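N-acetylmuramoyl-l-alanine amidase (Bartonella henselae, PDB 3NE8) probably hydrolyses the amide bond between N-acetylmuramic acid and L-alanine in peptidoglycan, as a zinc-dependent amidase of the kind that remodels the cell wall during division. Local coordinates at residues D30-F35 with I79-D84; R37-E42 with A214-S219. All blocks are in the same frame, centred on the assembly; numbering follows the deposited sequence.

Contact 1 of 2, residues D30-F35 with I79-D84; sequences DVTLAF and ISIHAD. With ZN (zinc ion), chain B.
Thr32 rests on the strand backbone with its methyl group, its CB also close to the Ile81 carbonyl. Its CG2 lies 3.1 Å from Ile81 O and 3.7 Å from His82 CA. This is the tight part of the contact. The rotation about chi1 (63°) sends CG2 to the strand and OG1 to Gly12 O, with which it hydrogen-bonds. Phe35 and Ile81 cross at about a right angle, with Phe35 CD2 3.8 Å from Ile81 CG2. Towards Ala83 the packing is looser: Val31 CG1 stays 4.4 Å from Ala83 CB. The touching residues are all buried, at the loose end as at the tight one. No hydrogen bond joins the two segments.

The CB of His82 points away from the helix, and its ring binds zinc through ND1 at 2.2 Å. The other ring nitrogen, NE2, donates a bent bond to Ser80 OG at 3.0 Å, the acceptor nearly in the ring plane. This bond helps fix the ring's rotation. Asp84 binds the metal unevenly, with OD1 at 2.1 Å and OD2 at 2.6 Å from zinc. His13, Glu28 and Glu115 complete the site. A helix packed on a strand whose last residue, and the loop after it, supply zinc ligands fits the zinc site of an N-acetylmuramoyl-L-alanine amidase.

Contact 2 of 2, residues R37-E42 with A214-S219; sequences RALRDE and ASIAYS
Leu39 places CG opposite its backbone N (chi1 179°), and this carries its two methyls across to helix 206-227. Glu42 is turned differently. Its CG stands beside the backbone N, and the chain is bent at chi2 (-60°) and folds over Ala214.

Leu39 and Ile216 cross at about a right angle. Both leucine methyls meet the same branch of the isoleucine: CD2 of Leu39 is 3.9 Å from CG2 of Ile216, and CD1 of Leu39 is 4.0 Å from that CG2. Leu39 CD1 also lies 3.8 Å from the backbone N of Ala217, so one methyl rests partly on the helix backbone.

The pair is a helix-helix packing on one side of the mixed sheet. The axes of the two short segments come within 8.8 Å and cross at -51°. Ala214 and Ala217 present small side chains on the facing helix. The closest CA pair is Glu42 with Ala214.

Glu42 uses its aliphatic part for packing. Its CB is 3.9 Å from Ala217 CB, and its CG runs alongside the helix backbone at Ala214, 3.9 Å from Ala214 N. Farther out, OE1 of Glu42 lies 3.8 Å from Ala214 CB. This end of the contact is partly exposed, whereas Leu39, Ile216 and Ala217 are buried. Glu42 OE2 has a long, weak ion pair with Lys45 of its own helix. On the far side of the other helix, Ser215 touches Asn158 and Leu159 of helix 135-161.

How the contacts relate
From the N terminus, strand 5-11 leads to helix 28-45, which serves both contacts. Its 30-35 part enters contact 1 and its 37-42 part enters contact 2. The chain then passes through strand 49-53 and helix 63-72 to strand 77-82, where contact 1 closes a loop with 43 residues between its segments. Contact 2 closes much later, after 171 residues, when helix 206-227 returns to helix 28-45. By residue order the two contacts cross and neither nests in the other. The centres of the contacts lie about 13 Å apart. Phe35 CZ and Ile216 CD1 join them at 3.8 Å. Together they tie a central strand near the zinc site to two helices.

Contact 1 of 2, residues D30-F35 with I79-D84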
ATOM      1  N   ASP A  30       7.257  21.339  23.129  1.00  9.45           N
ATOM      2  CA  ASP A  30       7.668  20.379  24.150  1.00  9.48           C
ATOM      3  C   ASP A  30       6.937  19.047  24.019  1.00  9.48           C
ATOM      4  O   ASP A  30       7.524  17.984  24.209  1.00 10.14           O
ATOM      5  CB  ASP A  30       7.485  20.963  25.553  1.00 11.48           C
ATOM      6  CG  ASP A  30       8.369  22.186  25.804  1.00 13.47           C
ATOM      7  OD1 ASP A  30       9.509  22.223  25.302  1.00 15.27           O
ATOM      8  OD2 ASP A  30       7.908  23.115  26.497  1.00 18.21           O
ATOM      9  N   VAL A  31       5.655  19.107  23.682  1.00  9.38           N
ATOM     10  CA  VAL A  31       4.867  17.906  23.458  1.00  9.52           C
ATOM     11  C   VAL A  31       5.419  17.112  22.274  1.00  8.74           C
ATOM     12  O   VAL A  31       5.507  15.883  22.330  1.00  9.30           O
ATOM     13  CB  VAL A  31       3.379  18.261  23.182  1.00 10.51           C
ATOM     14  CG1 VAL A  31       2.594  17.037  22.694  1.00 14.65           C
ATOM     15  CG2 VAL A  31       2.734  18.865  24.418  1.00 15.61           C
ATOM     16  N   THR A  32       5.756  17.800  21.192  1.00  8.24           N
ATOM     17  CA  THR A  32       6.195  17.070  20.007  1.00  8.54           C
ATOM     18  C   THR A  32       7.552  16.383  20.242  1.00  7.97           C
ATOM     19  O   THR A  32       7.763  15.269  19.766  1.00  8.63           O
ATOM     20  CB  THR A  32       6.288  17.973  18.772  1.00  8.00           C
ATOM     21  OG1 THR A  32       7.286  18.981  19.009  1.00  8.83           O
ATOM     22  CG2 THR A  32       4.932  18.610  18.442  1.00 10.45           C
ATOM     23  N   LEU A  33       8.469  17.048  20.957  1.00  7.79           N
ATOM     24  CA  LEU A  33       9.760  16.446  21.289  1.00  8.87           C
ATOM     25  C   LEU A  33       9.551  15.237  22.198  1.00  8.87           C
ATOM     26  O   LEU A  33      10.158  14.183  21.980  1.00  9.34           O
ATOM     27  CB  LEU A  33      10.697  17.479  21.922  1.00  9.38           C
ATOM     28  CG  LEU A  33      12.104  17.006  22.293  1.00  8.81           C
ATOM     29  CD1 LEU A  33      12.853  16.487  21.073  1.00 10.72           C
ATOM     30  CD2 LEU A  33      12.882  18.135  22.947  1.00 11.14           C
ATOM     31  N   ALA A  34       8.680  15.373  23.200  1.00  8.58           N
ATOM     32  CA  ALA A  34       8.421  14.262  24.114  1.00  8.94           C
ATOM     33  C   ALA A  34       7.809  13.091  23.351  1.00  8.90           C
ATOM     34  O   ALA A  34       8.125  11.925  23.590  1.00  9.10           O
ATOM     35  CB  ALA A  34       7.500  14.700  25.255  1.00  9.87           C
ATOM     36  N   PHE A  35       6.880  13.392  22.452  1.00  7.88           N
ATOM     37  CA  PHE A  35       6.255  12.336  21.667  1.00  8.64           C
ATOM     38  C   PHE A  35       7.274  11.655  20.753  1.00  8.46           C
ATOM     39  O   PHE A  35       7.285  10.426  20.628  1.00  8.63           O
ATOM     40  CB  PHE A  35       5.071  12.861  20.858  1.00  8.80           C
ATOM     41  CG  PHE A  35       4.277  11.759  20.216  1.00  9.12           C
ATOM     42  CD1 PHE A  35       3.245  11.148  20.911  1.00 12.40           C
ATOM     43  CD2 PHE A  35       4.612  11.287  18.958  1.00  9.31           C
ATOM     44  CE1 PHE A  35       2.525  10.109  20.342  1.00 13.21           C
ATOM     45  CE2 PHE A  35       3.895  10.238  18.385  1.00 11.19           C
ATOM     46  CZ  PHE A  35       2.855   9.657  19.085  1.00 13.98           C
ATOM     47  N   ILE A  79       8.413  11.395   9.442  1.00  7.88           N
ATOM     48  CA  ILE A  79       7.184  11.698  10.164  1.00  7.45           C
ATOM     49  C   ILE A  79       7.358  13.002  10.930  1.00  7.64           C
ATOM     50  O   ILE A  79       8.205  13.089  11.826  1.00  7.90           O
ATOM     51  CB  ILE A  79       6.826  10.570  11.159  1.00  7.86           C
ATOM     52  CG1 ILE A  79       6.707   9.215  10.443  1.00  9.29           C
ATOM     53  CG2 ILE A  79       5.541  10.910  11.891  1.00  9.70           C
ATOM     54  CD1 ILE A  79       6.513   8.035  11.384  1.00 10.95           C
ATOM     55  N   SER A  80       6.571  14.010  10.575  1.00  7.97           N
ATOM     56  CA  SER A  80       6.589  15.269  11.302  1.00  7.93           C
ATOM     57  C   SER A  80       5.458  15.251  12.316  1.00  8.49           C
ATOM     58  O   SER A  80       4.302  14.958  11.975  1.00 10.19           O
ATOM     59  CB  SER A  80       6.431  16.443  10.340  1.00  8.37           C
ATOM     60  OG  SER A  80       6.646  17.686  11.004  1.00  9.22           O
ATOM     61  N   ILE A  81       5.797  15.565  13.562  1.00  8.47           N
ATOM     62  CA  ILE A  81       4.903  15.394  14.704  1.00  8.96           C
ATOM     63  C   ILE A  81       4.453  16.757  15.225  1.00  7.98           C
ATOM     64  O   ILE A  81       5.294  17.614  15.523  1.00  8.43           O
ATOM     65  CB  ILE A  81       5.652  14.639  15.820  1.00  8.74           C
ATOM     66  CG1 ILE A  81       6.037  13.232  15.344  1.00  9.92           C
ATOM     67  CG2 ILE A  81       4.840  14.593  17.117  1.00  9.48           C
ATOM     68  CD1 ILE A  81       7.195  12.615  16.079  1.00 12.80           C
ATOM     69  N   HIS A  82       3.135  16.942  15.325  1.00  8.19           N
ATOM     70  CA  HIS A  82       2.518  18.223  15.660  1.00  8.57           C
ATOM     71  C   HIS A  82       1.379  18.093  16.653  1.00  8.87           C
ATOM     72  O   HIS A  82       0.842  17.003  16.855  1.00 10.10           O
ATOM     73  CB  HIS A  82       2.035  18.914  14.380  1.00  8.99           C
ATOM     74  CG  HIS A  82       3.167  19.426  13.560  1.00  8.29           C
ATOM     75  ND1 HIS A  82       3.586  20.736  13.626  1.00  9.32           N
ATOM     76  CD2 HIS A  82       4.049  18.782  12.758  1.00  9.81           C
ATOM     77  CE1 HIS A  82       4.658  20.886  12.865  1.00 10.47           C
ATOM     78  NE2 HIS A  82       4.956  19.719  12.326  1.00 10.35           N
ATOM     79  N   ALA A  83       1.043  19.218  17.278  1.00  9.18           N
ATOM     80  CA  ALA A  83      -0.124  19.327  18.145  1.00 10.33           C
ATOM     81  C   ALA A  83      -0.626  20.768  18.072  1.00 11.02           C
ATOM     82  O   ALA A  83      -0.456  21.562  19.000  1.00 12.28           O
ATOM     83  CB  ALA A  83       0.223  18.933  19.571  1.00 12.39           C
ATOM     84  N   ASP A  84      -1.235  21.102  16.943  1.00 11.01           N
ATOM     85  CA  ASP A  84      -1.507  22.485  16.597  1.00 11.92           C
ATOM     86  C   ASP A  84      -2.823  23.026  17.115  1.00 12.66           C
ATOM     87  O   ASP A  84      -3.663  22.298  17.638  1.00 12.49           O
ATOM     88  CB  ASP A  84      -1.477  22.631  15.077  1.00 13.30           C
ATOM     89  CG  ASP A  84      -0.075  22.542  14.533  1.00 15.31           C
ATOM     90  OD1 ASP A  84       0.722  23.449  14.851  1.00 16.37           O
ATOM     91  OD2 ASP A  84       0.248  21.567  13.825  1.00 14.80           O
TER
HETATM   92 ZN    ZN B   1       2.578  22.452  14.518  0.71  8.97          ZN

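Contact 2 of 2, residues R37-E42 with A214-S219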
ATOM      1  N   ARG A  37      10.443  11.376  21.203  1.00  8.47           N
ATOM      2  CA  ARG A  37      11.305  10.544  22.037  1.00  8.52           C
ATOM      3  C   ARG A  37      10.604   9.227  22.416  1.00  9.27           C
ATOM      4  O   ARG A  37      11.231   8.164  22.449  1.00  9.97           O
ATOM      5  CB  ARG A  37      11.763  11.340  23.262  1.00  9.15           C
ATOM      6  CG  ARG A  37      12.755  12.428  22.893  1.00  8.07           C
ATOM      7  CD  ARG A  37      12.982  13.409  24.014  1.00  9.37           C
ATOM      8  NE  ARG A  37      14.146  14.255  23.742  1.00  9.12           N
ATOM      9  CZ  ARG A  37      14.530  15.279  24.499  1.00  8.86           C
ATOM     10  NH1 ARG A  37      13.797  15.652  25.544  1.00  9.81           N
ATOM     11  NH2 ARG A  37      15.639  15.948  24.190  1.00  9.88           N
ATOM     12  N   ALA A  38       9.304   9.296  22.700  1.00  8.48           N
ATOM     13  CA  ALA A  38       8.552   8.085  23.026  1.00  9.55           C
ATOM     14  C   ALA A  38       8.460   7.145  21.823  1.00  9.89           C
ATOM     15  O   ALA A  38       8.584   5.927  21.961  1.00  9.77           O
ATOM     16  CB  ALA A  38       7.161   8.447  23.523  1.00 10.99           C
ATOM     17  N   LEU A  39       8.225   7.713  20.645  1.00  9.05           N
ATOM     18  CA  LEU A  39       8.152   6.913  19.429  1.00  8.16           C
ATOM     19  C   LEU A  39       9.517   6.299  19.105  1.00  8.61           C
ATOM     20  O   LEU A  39       9.611   5.129  18.727  1.00  9.04           O
ATOM     21  CB  LEU A  39       7.584   7.752  18.284  1.00  8.89           C
ATOM     22  CG  LEU A  39       7.467   7.070  16.919  1.00  8.45           C
ATOM     23  CD1 LEU A  39       6.702   5.752  17.003  1.00  9.23           C
ATOM     24  CD2 LEU A  39       6.790   8.017  15.957  1.00 10.02           C
ATOM     25  N   ARG A  40      10.585   7.077  19.279  1.00  8.91           N
ATOM     26  CA  ARG A  40      11.928   6.512  19.154  1.00  8.84           C
ATOM     27  C   ARG A  40      12.115   5.315  20.085  1.00  9.67           C
ATOM     28  O   ARG A  40      12.603   4.259  19.672  1.00 10.01           O
ATOM     29  CB  ARG A  40      12.983   7.590  19.440  1.00  9.25           C
ATOM     30  CG  ARG A  40      14.429   7.088  19.503  1.00 10.88           C
ATOM     31  CD  ARG A  40      15.404   8.231  19.905  1.00 12.44           C
ATOM     32  NE  ARG A  40      15.185   8.703  21.276  1.00 14.33           N
ATOM     33  CZ  ARG A  40      15.723   9.809  21.802  1.00 15.11           C
ATOM     34  NH1 ARG A  40      16.498  10.564  21.063  1.00 14.69           N
ATOM     35  NH2 ARG A  40      15.470  10.169  23.060  1.00 17.70           N
ATOM     36  N   ASP A  41      11.714   5.469  21.341  1.00  9.47           N
ATOM     37  CA  ASP A  41      11.853   4.392  22.307  1.00  9.97           C
ATOM     38  C   ASP A  41      11.077   3.150  21.874  1.00 11.31           C
ATOM     39  O   ASP A  41      11.582   2.040  21.961  1.00 12.06           O
ATOM     40  CB  ASP A  41      11.378   4.848  23.682  1.00 12.44           C
ATOM     41  CG  ASP A  41      11.622   3.810  24.762  1.00 28.56           C
ATOM     42  OD1 ASP A  41      12.800   3.475  25.008  1.00 34.18           O
ATOM     43  OD2 ASP A  41      10.638   3.330  25.367  1.00 34.84           O
ATOM     44  N   GLU A  42       9.840   3.330  21.426  1.00 10.38           N
ATOM     45  CA  GLU A  42       9.043   2.196  20.972  1.00  9.26           C
ATOM     46  C   GLU A  42       9.699   1.510  19.779  1.00  9.17           C
ATOM     47  O   GLU A  42       9.727   0.285  19.706  1.00 11.53           O
ATOM     48  CB  GLU A  42       7.615   2.638  20.637  1.00 10.93           C
ATOM     49  CG  GLU A  42       6.791   3.095  21.846  1.00 13.67           C
ATOM     50  CD  GLU A  42       6.632   2.018  22.894  1.00 17.06           C
ATOM     51  OE1 GLU A  42       6.318   0.869  22.532  1.00 17.66           O
ATOM     52  OE2 GLU A  42       6.813   2.323  24.093  1.00 21.54           O
ATOM     53  N   ALA A 214       3.149   3.592  20.478  1.00 10.44           N
ATOM     54  CA  ALA A 214       3.242   2.152  20.252  1.00 11.25           C
ATOM     55  C   ALA A 214       2.473   1.741  19.000  1.00 10.53           C
ATOM     56  O   ALA A 214       2.928   0.879  18.232  1.00 12.02           O
ATOM     57  CB  ALA A 214       2.750   1.382  21.455  1.00 12.06           C
ATOM     58  N   SER A 215       1.306   2.348  18.785  1.00 10.56           N
ATOM     59  CA  SER A 215       0.505   2.044  17.608  1.00 10.10           C
ATOM     60  C   SER A 215       1.230   2.507  16.345  1.00 11.02           C
ATOM     61  O   SER A 215       1.298   1.788  15.343  1.00 12.17           O
ATOM     62  CB  SER A 215      -0.855   2.729  17.721  1.00 11.88           C
ATOM     63  OG  SER A 215      -1.640   2.481  16.563  1.00 12.37           O
ATOM     64  N   ILE A 216       1.772   3.718  16.376  1.00  9.96           N
ATOM     65  CA  ILE A 216       2.525   4.202  15.225  1.00  9.38           C
ATOM     66  C   ILE A 216       3.742   3.323  14.945  1.00  9.32           C
ATOM     67  O   ILE A 216       4.043   3.022  13.787  1.00  9.67           O
ATOM     68  CB  ILE A 216       2.900   5.686  15.383  1.00  9.78           C
ATOM     69  CG1 ILE A 216       1.622   6.526  15.471  1.00 12.39           C
ATOM     70  CG2 ILE A 216       3.789   6.154  14.234  1.00 10.74           C
ATOM     71  CD1 ILE A 216       1.845   7.955  15.824  1.00 13.93           C
ATOM     72  N   ALA A 217       4.418   2.863  15.993  1.00  9.91           N
ATOM     73  CA  ALA A 217       5.578   1.990  15.813  1.00 10.02           C
ATOM     74  C   ALA A 217       5.178   0.687  15.121  1.00 11.06           C
ATOM     75  O   ALA A 217       5.898   0.193  14.246  1.00 10.92           O
ATOM     76  CB  ALA A 217       6.261   1.711  17.144  1.00 10.67           C
ATOM     77  N   TYR A 218       4.025   0.140  15.492  1.00 11.03           N
ATOM     78  CA  TYR A 218       3.503  -1.050  14.836  1.00 12.60           C
ATOM     79  C   TYR A 218       3.237  -0.770  13.358  1.00 10.86           C
ATOM     80  O   TYR A 218       3.586  -1.581  12.491  1.00 11.62           O
ATOM     81  CB  TYR A 218       2.231  -1.520  15.549  1.00 12.73           C
ATOM     82  CG  TYR A 218       1.612  -2.766  14.954  1.00 15.94           C
ATOM     83  CD1 TYR A 218       2.222  -4.005  15.093  1.00 23.98           C
ATOM     84  CD2 TYR A 218       0.416  -2.700  14.259  1.00 18.71           C
ATOM     85  CE1 TYR A 218       1.651  -5.150  14.548  1.00 24.91           C
ATOM     86  CE2 TYR A 218      -0.166  -3.842  13.714  1.00 19.86           C
ATOM     87  CZ  TYR A 218       0.460  -5.054  13.861  1.00 20.71           C
ATOM     88  OH  TYR A 218      -0.130  -6.174  13.315  1.00 24.72           O
ATOM     89  N   SER A 219       2.623   0.370  13.065  1.00 10.29           N
ATOM     90  CA  SER A 219       2.375   0.749  11.680  1.00 11.44           C
ATOM     91  C   SER A 219       3.667   0.855  10.895  1.00 10.53           C
ATOM     92  O   SER A 219       3.725   0.452   9.732  1.00 10.75           O
ATOM     93  CB  SER A 219       1.617   2.070  11.590  1.00 10.82           C
ATOM     94  OG  SER A 219       0.319   1.914  12.141  1.00 12.14           O
TER